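Local coordinates for protein alginate lyase (PDB 6KFN) that cleaves alginate as a polysaccharide lyase and folds as a right-handed parallel beta-helix that carries bound sodium ions, at residues S12-A17 against I27-G32; A41-S44 against P50-I53; T203-A208 against D212-V217; N259-D264 against P268-A273. One frame throughout, in Å; residues are numbered along the deposited sequence.

Interaction 1. Residues S12-A17 against I27-G32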
loop_
_atom_site.group_PDB
_atom_site.type_symbol
_atom_site.label_atom_id
_atom_site.label_comp_id
_atom_site.label_asym_id
_atom_site.label_seq_id
_atom_site.Cartn_x
_atom_site.Cartn_y
_atom_site.Cartn_z
ATOM N N SER A 12 1.529 25.707 -8.760
ATOM C CA SER A 12 1.269 26.007 -10.160
ATOM C C SER A 12 2.374 25.442 -11.047
ATOM O O SER A 12 2.090 24.887 -12.110
ATOM C CB SER A 12 1.119 27.516 -10.371
ATOM O OG SER A 12 2.342 28.170 -10.130
ATOM N N CYS A 13 3.638 25.549 -10.613
ATOM C CA CYS A 13 4.741 24.960 -11.354
ATOM C C CYS A 13 4.562 23.458 -11.481
ATOM O O CYS A 13 4.707 22.891 -12.564
ATOM C CB CYS A 13 6.052 25.320 -10.681
ATOM S SG CYS A 13 7.553 24.794 -11.489
ATOM N N LEU A 14 4.209 22.797 -10.381
ATOM C CA LEU A 14 4.035 21.346 -10.418
ATOM C C LEU A 14 2.879 20.943 -11.316
ATOM O O LEU A 14 3.004 20.015 -12.120
ATOM C CB LEU A 14 3.835 20.825 -8.989
ATOM C CG LEU A 14 3.505 19.323 -8.926
ATOM C CD1 LEU A 14 4.541 18.443 -9.589
ATOM C CD2 LEU A 14 3.352 18.927 -7.444
ATOM N N GLN A 15 1.740 21.645 -11.208
ATOM C CA GLN A 15 0.604 21.339 -12.049
ATOM C C GLN A 15 1.000 21.429 -13.523
ATOM O O GLN A 15 0.639 20.584 -14.347
ATOM C CB GLN A 15 -0.545 22.307 -11.710
ATOM C CG GLN A 15 -1.778 22.229 -12.560
ATOM C CD GLN A 15 -2.956 22.825 -11.788
ATOM O OE1 GLN A 15 -2.806 23.847 -11.114
ATOM N NE2 GLN A 15 -4.107 22.175 -11.848
ATOM N N SER A 16 1.721 22.495 -13.893
ATOM C CA SER A 16 2.128 22.667 -15.287
ATOM C C SER A 16 3.093 21.571 -15.704
ATOM O O SER A 16 3.006 21.054 -16.815
ATOM C CB SER A 16 2.782 24.049 -15.466
ATOM O OG SER A 16 1.891 25.124 -15.225
ATOM N N ALA A 17 4.041 21.233 -14.823
ATOM C CA ALA A 17 5.029 20.209 -15.143
ATOM C C ALA A 17 4.353 18.861 -15.357
ATOM O O ALA A 17 4.751 18.098 -16.249
ATOM C CB ALA A 17 6.078 20.096 -14.036
ATOM N N ILE A 27 11.124 16.092 -12.483
ATOM C CA ILE A 27 10.379 17.146 -11.815
ATOM C C ILE A 27 10.852 17.155 -10.360
ATOM O O ILE A 27 10.605 16.211 -9.611
ATOM C CB ILE A 27 8.871 16.909 -11.922
ATOM C CG1 ILE A 27 8.442 16.797 -13.384
ATOM C CG2 ILE A 27 8.130 18.012 -11.179
ATOM C CD1 ILE A 27 6.993 16.297 -13.550
ATOM N N VAL A 28 11.570 18.225 -10.001
ATOM C CA VAL A 28 12.339 18.289 -8.761
ATOM C C VAL A 28 11.706 19.334 -7.858
ATOM O O VAL A 28 11.696 20.523 -8.194
ATOM C CB VAL A 28 13.815 18.603 -9.026
ATOM C CG1 VAL A 28 14.594 18.531 -7.723
ATOM C CG2 VAL A 28 14.411 17.644 -10.078
ATOM N N LEU A 29 11.143 18.893 -6.735
ATOM C CA LEU A 29 10.344 19.736 -5.869
ATOM C C LEU A 29 11.159 20.254 -4.682
ATOM O O LEU A 29 11.859 19.507 -3.995
ATOM C CB LEU A 29 9.134 18.965 -5.375
ATOM C CG LEU A 29 8.229 18.404 -6.475
ATOM C CD1 LEU A 29 6.973 17.832 -5.880
ATOM C CD2 LEU A 29 7.924 19.473 -7.512
ATOM N N ALA A 30 11.069 21.564 -4.455
ATOM C CA ALA A 30 11.885 22.218 -3.445
ATOM C C ALA A 30 11.629 21.682 -2.041
ATOM O O ALA A 30 10.493 21.475 -1.630
ATOM C CB ALA A 30 11.590 23.720 -3.463
ATOM N N GLU A 31 12.708 21.472 -1.285
ATOM C CA GLU A 31 12.595 21.083 0.117
ATOM C C GLU A 31 11.841 22.132 0.911
ATOM O O GLU A 31 11.968 23.324 0.684
ATOM C CB GLU A 31 13.968 20.862 0.727
ATOM C CG GLU A 31 14.655 19.603 0.224
ATOM C CD GLU A 31 15.902 19.314 1.012
ATOM O OE1 GLU A 31 17.006 19.532 0.488
ATOM O OE2 GLU A 31 15.789 18.909 2.193
ATOM N N GLY A 32 11.067 21.678 1.882
ATOM C CA GLY A 32 10.389 22.576 2.786
ATOM C C GLY A 32 9.097 23.134 2.257
ATOM O O GLY A 32 8.386 23.809 2.998
#
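Leu14 and Ala17 of helix 11-19 meet Ile27 and Leu29 of strand 25-29 chiefly through methyl groups. On the strand, Ile27 takes a larger share than Leu29. Its two branches divide the work. Ile27 CG2 touches Leu14 CD1 at 3.9 Å, and the longer branch ends with Ile27 CD1 3.9 Å from Ala17 CB. CG1 of Ile27 lies anti to its own carbonyl carbon (chi1 -57°), which carries CD1 to the Ala17 end of the helix segment. Leu14 forks over the strand: Leu14 CD2 meets Leu29 CD1 at 4.1 Å, while CD1 sits by Leu29 CD2. The side chain of Leu14 runs at about a right angle to those of Ile27 and Leu29. With an alanine at Ile27, Leu14 CD1 and Ala17 CB would probably lose their shared partner, leaving a gap under the helix.

Backbone bonds hold the helix itself, such as Ala17 N to Cys13 O at 2.9 Å. Cys13 is also tied to Cys8 by a disulfide, which joins the helix to strand 4-8. The helix runs nearly antiparallel to the strand, at 164°. The position is consistent with an N-terminal cap, as in other parallel beta-helices.

Interaction 2. Residues A41-S44 against P50-I53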
loop_
_atom_site.group_PDB
_atom_site.type_symbol
_atom_site.label_atom_id
_atom_site.label_comp_id
_atom_site.label_asym_id
_atom_site.label_seq_id
_atom_site.Cartn_x
_atom_site.Cartn_y
_atom_site.Cartn_z
ATOM N N ALA A 41 -0.735 12.590 -12.457
ATOM C CA ALA A 41 0.378 12.068 -13.241
ATOM C C ALA A 41 -0.216 11.157 -14.332
ATOM O O ALA A 41 -0.504 9.996 -14.077
ATOM C CB ALA A 41 1.351 11.328 -12.332
ATOM N N GLU A 42 -0.460 11.745 -15.512
ATOM C CA GLU A 42 -1.251 11.115 -16.576
ATOM C C GLU A 42 -0.409 10.550 -17.720
ATOM O O GLU A 42 -0.797 9.558 -18.332
ATOM C CB GLU A 42 -2.273 12.098 -17.166
ATOM C CG GLU A 42 -3.319 12.570 -16.201
ATOM C CD GLU A 42 -4.357 13.540 -16.748
ATOM O OE1 GLU A 42 -4.151 14.136 -17.822
ATOM O OE2 GLU A 42 -5.380 13.722 -16.089
ATOM N N ALA A 43 0.681 11.189 -18.072
ATOM C CA ALA A 43 1.534 10.780 -19.172
ATOM C C ALA A 43 2.223 9.461 -18.816
ATOM O O ALA A 43 2.207 9.031 -17.672
ATOM C CB ALA A 43 2.578 11.875 -19.438
ATOM N N SER A 44 2.826 8.826 -19.804
ATOM C CA SER A 44 3.601 7.623 -19.590
ATOM C C SER A 44 5.046 7.809 -19.998
ATOM O O SER A 44 5.355 8.353 -21.071
ATOM C CB SER A 44 3.041 6.431 -20.373
ATOM O OG SER A 44 1.798 6.027 -19.834
ATOM N N PRO A 50 11.904 6.982 -17.844
ATOM C CA PRO A 50 10.829 7.149 -16.857
ATOM C C PRO A 50 10.549 8.633 -16.677
ATOM O O PRO A 50 11.349 9.498 -17.055
ATOM C CB PRO A 50 11.401 6.507 -15.587
ATOM C CG PRO A 50 12.903 6.640 -15.773
ATOM C CD PRO A 50 13.127 6.457 -17.250
ATOM N N ILE A 51 9.411 8.928 -16.058
ATOM C CA ILE A 51 9.055 10.282 -15.646
ATOM C C ILE A 51 9.218 10.322 -14.132
ATOM O O ILE A 51 8.661 9.481 -13.439
ATOM C CB ILE A 51 7.636 10.688 -16.082
ATOM C CG1 ILE A 51 7.445 10.465 -17.564
ATOM C CG2 ILE A 51 7.403 12.160 -15.715
ATOM C CD1 ILE A 51 6.051 10.772 -18.095
ATOM N N THR A 52 10.006 11.269 -13.617
ATOM C CA THR A 52 10.314 11.324 -12.196
ATOM C C THR A 52 9.668 12.545 -11.554
ATOM O O THR A 52 9.746 13.649 -12.089
ATOM C CB THR A 52 11.834 11.364 -11.995
ATOM O OG1 THR A 52 12.379 10.164 -12.556
ATOM C CG2 THR A 52 12.242 11.440 -10.540
ATOM N N ILE A 53 9.079 12.332 -10.370
ATOM C CA ILE A 53 8.737 13.406 -9.448
ATOM C C ILE A 53 9.458 13.094 -8.142
ATOM O O ILE A 53 9.284 12.011 -7.592
ATOM C CB ILE A 53 7.224 13.526 -9.274
ATOM C CG1 ILE A 53 6.909 14.786 -8.424
ATOM C CG2 ILE A 53 6.573 12.248 -8.967
ATOM C CD1 ILE A 53 5.417 15.025 -8.383
#
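A turn of the parallel beta-helix closes here. The loop that follows strand 39-41 swings round to strand 51-55, and Ala43 and Ser44 of that loop meet Ile51 at the start of the strand. The contact is small and partly buried, and one methyl group makes it. CD1 of Ile51 reaches across from the strand. Ile51 CD1 lies 3.9 Å from Ala43 CB and 3.7 Å from the backbone carbon C of Ser44. So it touches a side chain at one residue and the main chain at the next. The longer branch of Ile51 is extended (chi2 177°), and this carries CD1 out to the loop. CG2, the short branch, is anti to the backbone N and leaves the touching to CD1.

Ala43 turns its CB toward the strand. Ser44 turns its CB away, so its backbone is what faces Ile51. The CA atoms of Ser44 and Ile51 are 7.2 Å apart, and the isoleucine side chain spans that distance. The loop is tied to the next coil by two hydrogen bonds, from Ser44 OG to the backbone N of Asp80 and from the carbonyl O of Ala43 to NE1 of Trp82. Ala41 and Ile51 both touch Trp82. Backbone hydrogen bonds join Ile51 to Tyr81 and Asn83 of the next coil. Inward-facing aliphatic residues stacked coil on coil, with parallel backbone pairing between the coils, are characteristic of the right-handed parallel beta-helix.

Interaction 3. Residues T203-A208 against D212-V217. With NA (sodium ion), chain C.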
loop_
_atom_site.group_PDB
_atom_site.type_symbol
_atom_site.label_atom_id
_atom_site.label_comp_id
_atom_site.label_asym_id
_atom_site.label_seq_id
_atom_site.Cartn_x
_atom_site.Cartn_y
_atom_site.Cartn_z
ATOM N N THR A 203 -0.470 -0.857 16.406
ATOM C CA THR A 203 -1.189 0.142 17.189
ATOM C C THR A 203 -2.066 0.968 16.251
ATOM O O THR A 203 -1.583 1.448 15.224
ATOM C CB THR A 203 -0.181 1.006 17.950
ATOM O OG1 THR A 203 0.596 0.154 18.795
ATOM C CG2 THR A 203 -0.872 2.104 18.743
ATOM N N GLY A 204 -3.332 1.108 16.602
ATOM C CA GLY A 204 -4.276 1.874 15.825
ATOM C C GLY A 204 -5.181 1.090 14.890
ATOM O O GLY A 204 -6.196 1.640 14.443
ATOM N N ILE A 205 -4.894 -0.198 14.600
ATOM C CA ILE A 205 -5.877 -0.986 13.840
ATOM C C ILE A 205 -7.154 -1.021 14.683
ATOM O O ILE A 205 -7.125 -1.282 15.889
ATOM C CB ILE A 205 -5.350 -2.389 13.505
ATOM C CG1 ILE A 205 -4.185 -2.274 12.507
ATOM C CG2 ILE A 205 -6.481 -3.251 12.953
ATOM C CD1 ILE A 205 -3.605 -3.620 12.070
ATOM N N THR A 206 -8.289 -0.715 14.049
ATOM C CA THR A 206 -9.531 -0.452 14.780
ATOM C C THR A 206 -10.470 -1.637 14.894
ATOM O O THR A 206 -11.346 -1.614 15.778
ATOM C CB THR A 206 -10.354 0.666 14.100
ATOM O OG1 THR A 206 -10.732 0.281 12.774
ATOM C CG2 THR A 206 -9.628 2.006 14.150
ATOM N N GLY A 207 -10.385 -2.639 14.012
ATOM C CA GLY A 207 -11.417 -3.640 13.910
ATOM C C GLY A 207 -12.602 -3.250 13.031
ATOM O O GLY A 207 -13.480 -4.088 12.823
ATOM N N ALA A 208 -12.658 -2.022 12.536
ATOM C CA ALA A 208 -13.807 -1.590 11.748
ATOM C C ALA A 208 -13.869 -2.370 10.457
ATOM O O ALA A 208 -12.864 -2.654 9.822
ATOM C CB ALA A 208 -13.659 -0.118 11.400
ATOM N N ASP A 212 -9.013 -6.618 11.148
ATOM C CA ASP A 212 -8.605 -7.156 12.449
ATOM C C ASP A 212 -7.346 -8.016 12.321
ATOM O O ASP A 212 -7.072 -8.864 13.173
ATOM C CB ASP A 212 -9.754 -7.885 13.132
ATOM C CG ASP A 212 -10.272 -9.090 12.376
ATOM O OD1 ASP A 212 -9.712 -9.489 11.350
ATOM O OD2 ASP A 212 -11.323 -9.614 12.832
ATOM N N SER A 213 -6.544 -7.741 11.299
ATOM C CA SER A 213 -5.274 -8.417 11.091
ATOM C C SER A 213 -4.326 -7.436 10.395
ATOM O O SER A 213 -4.760 -6.425 9.837
ATOM C CB SER A 213 -5.434 -9.689 10.255
ATOM O OG SER A 213 -5.944 -9.381 8.956
ATOM N N PHE A 214 -3.021 -7.738 10.415
ATOM C CA PHE A 214 -2.075 -6.919 9.657
ATOM C C PHE A 214 -2.356 -6.955 8.157
ATOM O O PHE A 214 -2.282 -5.941 7.470
ATOM C CB PHE A 214 -0.622 -7.344 9.886
ATOM C CG PHE A 214 -0.150 -7.398 11.319
ATOM C CD1 PHE A 214 -0.174 -6.275 12.156
ATOM C CD2 PHE A 214 0.364 -8.579 11.826
ATOM C CE1 PHE A 214 0.291 -6.374 13.463
ATOM C CE2 PHE A 214 0.833 -8.658 13.116
ATOM C CZ PHE A 214 0.803 -7.557 13.939
ATOM N N ILE A 215 -2.581 -8.180 7.658
ATOM C CA ILE A 215 -2.809 -8.411 6.246
ATOM C C ILE A 215 -4.035 -9.311 6.123
ATOM O O ILE A 215 -4.194 -10.270 6.889
ATOM C CB ILE A 215 -1.599 -9.100 5.546
ATOM C CG1 ILE A 215 -0.318 -8.297 5.809
ATOM C CG2 ILE A 215 -1.879 -9.255 4.052
ATOM C CD1 ILE A 215 0.931 -8.893 5.181
ATOM N N ASP A 216 -4.886 -9.016 5.148
ATOM C CA ASP A 216 -5.927 -9.938 4.694
ATOM C C ASP A 216 -5.635 -10.240 3.232
ATOM O O ASP A 216 -5.496 -9.320 2.434
ATOM C CB ASP A 216 -7.327 -9.374 4.861
ATOM C CG ASP A 216 -8.434 -10.408 4.708
ATOM O OD1 ASP A 216 -8.118 -11.624 4.683
ATOM O OD2 ASP A 216 -9.605 -9.969 4.646
ATOM N N VAL A 217 -5.531 -11.531 2.920
ATOM C CA VAL A 217 -5.196 -12.002 1.574
ATOM C C VAL A 217 -6.444 -12.606 0.958
ATOM O O VAL A 217 -6.894 -13.674 1.382
ATOM C CB VAL A 217 -4.071 -13.031 1.565
ATOM C CG1 VAL A 217 -3.753 -13.420 0.131
ATOM C CG2 VAL A 217 -2.840 -12.514 2.289
HETATM NA NA NA C . -10.427 -9.612 9.053
HETATM O O HOH W 1 -8.538 -8.252 8.620
HETATM O O HOH W 2 -11.175 -9.446 6.809
HETATM O O HOH W 3 -12.305 -10.966 9.515
#
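Ile205 points its side chain at the bend formed by Asp212, Ser213 and Phe214, in a loop between two faces of the right-handed parallel beta-helix. The loop leaves strand 199-201 and turns the corner at Phe214 into strand 215-217. CD1 of Ile205 does most of the touching. Ile205 CD1 lies 3.8 Å from the carbonyl O of Ser213 and 4.3 Å from CD1 of Phe214, approaching the ring obliquely. The extended longer branch (chi2 -178°) takes it there. The shorter branch comes near the backbone of Asp212, with Ile205 CG2 at 4.5 Å from Asp212 CA. Phe214 starts from a CB directed away from the loop, yet its ring swings back to Ile205.

Asp212 binds a sodium ion directly; Ser213 reaches it only through a water. Asp212 OD1 lies 2.4 Å from the sodium. Tyr210 and Gln242 also bind it, and three waters complete the six ligands. The CG of Asp212 stands between its own backbone N and carbonyl carbon (chi1 62°), and the carboxylate is turned to the metal from there. Water 2 joins the metal to Asp216, donating to OD2, which also forms a salt bridge with Lys218.

Thr206 makes an ST turn, Thr206 OG1 accepting from the N of Ala208 at 3.0 Å. Water 1 on the metal is held twice by the protein: it accepts from Asp212 N and donates to Ser213 OG. Ser213 OG in turn donates to the carbonyl O of Ile215 at 2.9 Å, and it stands above the carbonyl plane, 72° out of it.

Interaction 4. Residues N259-D264 against P268-A273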
loop_
_atom_site.group_PDB
_atom_site.type_symbol
_atom_site.label_atom_id
_atom_site.label_comp_id
_atom_site.label_asym_id
_atom_site.label_seq_id
_atom_site.Cartn_x
_atom_site.Cartn_y
_atom_site.Cartn_z
ATOM N N ASN A 259 8.357 -14.945 8.421
ATOM C CA ASN A 259 7.802 -13.791 9.119
ATOM C C ASN A 259 7.971 -13.992 10.629
ATOM O O ASN A 259 7.979 -15.122 11.096
ATOM C CB ASN A 259 6.309 -13.628 8.796
ATOM C CG ASN A 259 6.078 -13.436 7.314
ATOM O OD1 ASN A 259 6.343 -12.374 6.767
ATOM N ND2 ASN A 259 5.592 -14.478 6.647
ATOM N N THR A 260 8.055 -12.898 11.369
ATOM C CA THR A 260 8.110 -12.918 12.812
ATOM C C THR A 260 7.001 -12.034 13.339
ATOM O O THR A 260 6.900 -10.868 12.929
ATOM C CB THR A 260 9.465 -12.433 13.318
ATOM O OG1 THR A 260 10.479 -13.292 12.811
ATOM C CG2 THR A 260 9.499 -12.467 14.846
ATOM N N VAL A 261 6.171 -12.577 14.210
ATOM C CA VAL A 261 5.058 -11.836 14.755
ATOM C C VAL A 261 5.036 -11.915 16.262
ATOM O O VAL A 261 5.206 -12.975 16.867
ATOM C CB VAL A 261 3.721 -12.269 14.108
ATOM C CG1 VAL A 261 3.701 -11.917 12.614
ATOM C CG2 VAL A 261 3.421 -13.754 14.304
ATOM N N TYR A 262 4.764 -10.753 16.866
ATOM C CA TYR A 262 4.713 -10.553 18.306
ATOM C C TYR A 262 3.260 -10.287 18.647
ATOM O O TYR A 262 2.748 -9.172 18.442
ATOM C CB TYR A 262 5.637 -9.390 18.716
ATOM C CG TYR A 262 7.076 -9.622 18.395
ATOM C CD1 TYR A 262 7.914 -10.293 19.282
ATOM C CD2 TYR A 262 7.622 -9.216 17.179
ATOM C CE1 TYR A 262 9.223 -10.566 18.975
ATOM C CE2 TYR A 262 8.921 -9.482 16.853
ATOM C CZ TYR A 262 9.751 -10.153 17.757
ATOM O OH TYR A 262 11.050 -10.441 17.467
ATOM N N LEU A 263 2.577 -11.327 19.133
ATOM C CA LEU A 263 1.132 -11.359 19.269
ATOM C C LEU A 263 0.621 -11.323 20.707
ATOM O O LEU A 263 -0.582 -11.447 20.914
ATOM C CB LEU A 263 0.555 -12.558 18.522
ATOM C CG LEU A 263 0.856 -12.557 17.012
ATOM C CD1 LEU A 263 0.304 -13.826 16.360
ATOM C CD2 LEU A 263 0.381 -11.319 16.309
ATOM N N ASP A 264 1.529 -11.129 21.685
ATOM C CA ASP A 264 1.225 -10.823 23.079
ATOM C C ASP A 264 0.716 -12.004 23.903
ATOM O O ASP A 264 1.191 -12.214 25.030
ATOM C CB ASP A 264 0.251 -9.655 23.237
ATOM C CG ASP A 264 0.724 -8.446 22.466
ATOM O OD1 ASP A 264 1.830 -7.938 22.783
ATOM O OD2 ASP A 264 0.032 -8.016 21.537
ATOM N N PRO A 268 -4.200 -15.287 19.196
ATOM C CA PRO A 268 -4.182 -14.938 17.761
ATOM C C PRO A 268 -3.451 -15.991 16.928
ATOM O O PRO A 268 -2.439 -16.543 17.346
ATOM C CB PRO A 268 -3.425 -13.606 17.764
ATOM C CG PRO A 268 -3.775 -12.996 19.102
ATOM C CD PRO A 268 -3.746 -14.161 20.052
ATOM N N TYR A 269 -3.939 -16.242 15.717
ATOM C CA TYR A 269 -3.219 -17.113 14.798
ATOM C C TYR A 269 -2.183 -16.315 14.014
ATOM O O TYR A 269 -2.346 -15.115 13.754
ATOM C CB TYR A 269 -4.184 -17.833 13.838
ATOM C CG TYR A 269 -4.829 -19.019 14.500
ATOM C CD1 TYR A 269 -5.939 -18.881 15.357
ATOM C CD2 TYR A 269 -4.309 -20.271 14.351
ATOM C CE1 TYR A 269 -6.468 -19.981 16.002
ATOM C CE2 TYR A 269 -4.813 -21.363 14.998
ATOM C CZ TYR A 269 -5.883 -21.182 15.839
ATOM O OH TYR A 269 -6.439 -22.255 16.528
ATOM N N VAL A 270 -1.117 -17.010 13.599
ATOM C CA VAL A 270 -0.194 -16.452 12.635
ATOM C C VAL A 270 -0.826 -16.358 11.259
ATOM O O VAL A 270 -0.831 -15.297 10.626
ATOM C CB VAL A 270 1.125 -17.249 12.638
ATOM C CG1 VAL A 270 2.088 -16.672 11.607
ATOM C CG2 VAL A 270 1.758 -17.242 14.017
ATOM N N VAL A 271 -1.360 -17.500 10.778
ATOM C CA VAL A 271 -2.141 -17.523 9.540
ATOM C C VAL A 271 -3.472 -18.185 9.825
ATOM O O VAL A 271 -3.507 -19.366 10.205
ATOM C CB VAL A 271 -1.446 -18.246 8.373
ATOM C CG1 VAL A 271 -2.342 -18.215 7.124
ATOM C CG2 VAL A 271 -0.080 -17.644 8.086
ATOM N N ASN A 272 -4.554 -17.436 9.628
ATOM C CA ASN A 272 -5.923 -17.950 9.741
ATOM C C ASN A 272 -6.511 -17.951 8.328
ATOM O O ASN A 272 -6.935 -16.901 7.827
ATOM C CB ASN A 272 -6.728 -17.094 10.700
ATOM C CG ASN A 272 -8.091 -17.648 10.937
ATOM O OD1 ASN A 272 -8.425 -18.769 10.502
ATOM N ND2 ASN A 272 -8.899 -16.897 11.674
ATOM N N ALA A 273 -6.471 -19.123 7.687
ATOM C CA ALA A 273 -6.977 -19.288 6.335
ATOM C C ALA A 273 -8.413 -19.797 6.456
ATOM O O ALA A 273 -8.640 -20.947 6.834
ATOM C CB ALA A 273 -6.103 -20.261 5.550
#
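Pro268 meets Leu263 through CB and CG. Pro268 CB lies 4.0 Å from Leu263 CD1, and CG comes near the carbonyl O of Leu263. The backbones are close here too, with the CA atoms of Leu263 and Pro268 6.6 Å apart. The carbonyl O of Pro268 is also close to Leu263 CD1, but its hydrogen-bond partner is NH1 of Arg286.

Tyr269 directs its CB away from the 259-264 segment and meets it through the main chain. Tyr269 O is 3.9 Å from Leu263 CD1. That one methyl thus lies against two successive carbonyl oxygens. CG of Leu263 is anti to its carbonyl carbon (chi1 -60°), and the extended chi2 of 177° sends CD1 forward to them.

At Val270 the chain turns a corner, as it does between the faces of a right-handed parallel beta-helix. Strand 260-262 lies on one face and strand 271-273 on another, and the valine packs between them through CG2. CG2 of Val270 is 3.9 Å from Val261 CG2, and the two side chains meet at a slant. CG2 of Val261 stands between its own backbone N and carbonyl carbon. It also comes within 4.2 Å of the other methyl, with Val261 CG2 facing Val270 CG1. The same CG2 of Val270 also reaches Leu263 CD1, more loosely, at 4.4 Å.

Past the corner, Val271 and Ala273 pack on Val243 of the preceding coil. Asp239 takes hydrogen bonds from both sides of the bend, from Tyr269 N to its OD1 and from Asn272 ND2 to its OD2.

In the fold
The four contacts follow one another along the chain in two pairs, and the two pairs lie on opposite sides of the chain's centre. Interactions 1 and 2 form one pair, with centres about 13 Å apart. They touch where Ile27 N lies 2.8 Å from Thr52 O, a probable hydrogen bond, and strands 25-29 and 51-55 are neighbours. Interactions 3 and 4 form the other pair, centres about 12 Å apart, where Phe214 CE2 lies 4.2 Å from Leu263 CD2. Between the pairs, interactions 2 and 3 are about 26 Å apart at their nearest atoms. Interaction 3 holds a sodium ligand, Asp212. In interaction 4 the side chain of Tyr269 is about 11 Å from a bound sodium ion.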